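Local atomic coordinates of NEDD8-conjugating enzyme UBC12 (Saccharomyces cerevisiae, PDB entry 3O2U), a protein that accepts the ubiquitin-like protein Rub1 (NEDD8) from its E1 enzyme and catalyses its covalent attachment to other proteins, chiefly the cullin Cdc53. Residues A[138-141]-A[142-146]. Numbering follows the deposited sequence.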
loop_
_atom_site.group_PDB
_atom_site.type_symbol
_atom_site.label_atom_id
_atom_site.label_comp_id
_atom_site.label_asym_id
_atom_site.label_seq_id
_atom_site.Cartn_x
_atom_site.Cartn_y
_atom_site.Cartn_z
ATOM N N LEU A 138 -1.361 -3.018 7.060
ATOM C CA LEU A 138 -1.246 -4.087 6.064
ATOM C C LEU A 138 -0.813 -5.389 6.755
ATOM O O LEU A 138 -1.308 -6.464 6.460
ATOM C CB LEU A 138 -0.254 -3.680 4.966
ATOM C CG LEU A 138 -0.733 -2.488 4.125
ATOM C CD1 LEU A 138 0.320 -2.033 3.105
ATOM C CD2 LEU A 138 -2.045 -2.820 3.436
ATOM N N LEU A 139 0.102 -5.281 7.699
ATOM C CA LEU A 139 0.522 -6.458 8.442
ATOM C C LEU A 139 -0.684 -7.061 9.172
ATOM O O LEU A 139 -0.991 -8.238 9.010
ATOM C CB LEU A 139 1.607 -6.082 9.436
ATOM C CG LEU A 139 2.151 -7.245 10.277
ATOM C CD1 LEU A 139 2.590 -8.398 9.389
ATOM C CD2 LEU A 139 3.294 -6.773 11.171
ATOM N N PHE A 140 -1.373 -6.228 9.944
ATOM C CA PHE A 140 -2.500 -6.641 10.790
ATOM C C PHE A 140 -3.639 -7.325 10.011
ATOM O O PHE A 140 -4.387 -8.132 10.564
ATOM C CB PHE A 140 -3.026 -5.411 11.546
ATOM C CG PHE A 140 -3.902 -5.735 12.727
ATOM C CD1 PHE A 140 -3.373 -6.326 13.860
ATOM C CD2 PHE A 140 -5.256 -5.428 12.708
ATOM C CE1 PHE A 140 -4.191 -6.619 14.956
ATOM C CE2 PHE A 140 -6.073 -5.718 13.796
ATOM C CZ PHE A 140 -5.541 -6.311 14.918
ATOM N N LEU A 141 -3.775 -7.000 8.727
ATOM C CA LEU A 141 -4.753 -7.672 7.877
ATOM C C LEU A 141 -4.513 -9.180 7.829
ATOM O O LEU A 141 -5.442 -9.971 7.687
ATOM C CB LEU A 141 -4.679 -7.141 6.437
ATOM C CG LEU A 141 -5.338 -5.822 6.032
ATOM C CD1 LEU A 141 -4.956 -5.506 4.598
ATOM C CD2 LEU A 141 -6.850 -5.889 6.162
ATOM N N PHE A 142 -3.253 -9.573 7.907
ATOM C CA PHE A 142 -2.900 -10.985 7.812
ATOM C C PHE A 142 -2.893 -11.663 9.175
ATOM O O PHE A 142 -3.045 -12.882 9.265
ATOM C CB PHE A 142 -1.544 -11.147 7.119
ATOM C CG PHE A 142 -1.559 -10.675 5.686
ATOM C CD1 PHE A 142 -1.175 -9.384 5.366
ATOM C CD2 PHE A 142 -2.013 -11.507 4.676
ATOM C CE1 PHE A 142 -1.202 -8.935 4.045
ATOM C CE2 PHE A 142 -2.068 -11.060 3.350
ATOM C CZ PHE A 142 -1.668 -9.768 3.040
ATOM N N LEU A 143 -2.718 -10.865 10.225
ATOM C CA LEU A 143 -2.758 -11.365 11.596
ATOM C C LEU A 143 -4.192 -11.488 12.101
ATOM O O LEU A 143 -4.521 -12.403 12.857
ATOM C CB LEU A 143 -1.960 -10.445 12.513
ATOM C CG LEU A 143 -0.515 -10.317 12.064
ATOM C CD1 LEU A 143 0.288 -9.435 13.015
ATOM C CD2 LEU A 143 0.109 -11.694 11.942
ATOM N N GLU A 144 -5.038 -10.556 11.688
ATOM C CA GLU A 144 -6.446 -10.582 12.050
ATOM C C GLU A 144 -7.344 -10.255 10.868
ATOM O O GLU A 144 -7.872 -9.141 10.766
ATOM C CB GLU A 144 -6.721 -9.635 13.223
ATOM C CG GLU A 144 -6.475 -10.262 14.585
ATOM C CD GLU A 144 -7.365 -11.476 14.832
ATOM O OE1 GLU A 144 -8.590 -11.293 15.044
ATOM O OE2 GLU A 144 -6.840 -12.613 14.809
ATOM N N PRO A 145 -7.523 -11.231 9.959
ATOM C CA PRO A 145 -8.417 -11.014 8.825
ATOM C C PRO A 145 -9.833 -10.817 9.342
ATOM O O PRO A 145 -10.222 -11.430 10.333
ATOM C CB PRO A 145 -8.334 -12.334 8.042
ATOM C CG PRO A 145 -7.096 -12.992 8.503
ATOM C CD PRO A 145 -6.911 -12.570 9.934
ATOM N N ASN A 146 -10.586 -9.973 8.659
ATOM C CA ASN A 146 -11.931 -9.617 9.068
ATOM C C ASN A 146 -12.897 -9.971 7.948
ATOM O O ASN A 146 -12.734 -9.514 6.816
ATOM C CB ASN A 146 -11.975 -8.111 9.360
ATOM C CG ASN A 146 -13.348 -7.628 9.786
ATOM O OD1 ASN A 146 -14.276 -8.417 9.971
ATOM N ND2 ASN A 146 -13.481 -6.315 9.945
#
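Leu138 O meets the rim of the Phe142 ring, 3.1 Å from CD1, in the last turn of helix 131-143, the helix that lies across the antiparallel sheet of the ubiquitin-conjugating (UBC) fold. CG of Phe142 stands anti to its carbonyl carbon (chi1 -64°), which turns the ring back along the helix, its edge facing the carbonyls of Leu138 and Leu139. Phe142 is buried, its side chain packing on Val70, Ile82 and Phe84 of the sheet and its ring meeting His107 and Tyr77 edge to face. With an alanine in place of Phe142, a gap is likely to open between helix and sheet, and both of these aromatic rings would lose their edge-to-face partner.

Leu139 O takes the amide of Phe142 at 2.8 Å, an i to i+3 bond whose donor lies 40° above the carbonyl plane; the Leu143 amide adds a weak bond, so the helix tightens here. On the same turn Leu139 CG touches Leu143 CD1 at 4.0 Å, the two side chains set at a slant. Phe140 O receives a straighter bond from Glu144 N (2.8 Å, 158°), and Glu144 is where helical geometry ends. CB of Glu144 lies over one face of the Phe140 ring in a CH-pi contact, 4.2 Å from the centroid and displaced toward the rim.

Leu141, packed on Val116, brings its side chain within about 7 Å of that of Cys117, the predicted thioester cysteine. Its carbonyl gets no hydrogen bond from Pro145, which has no N-H to give; instead Leu141 O sits against the proline ring, 3.5 Å from Pro145 CG.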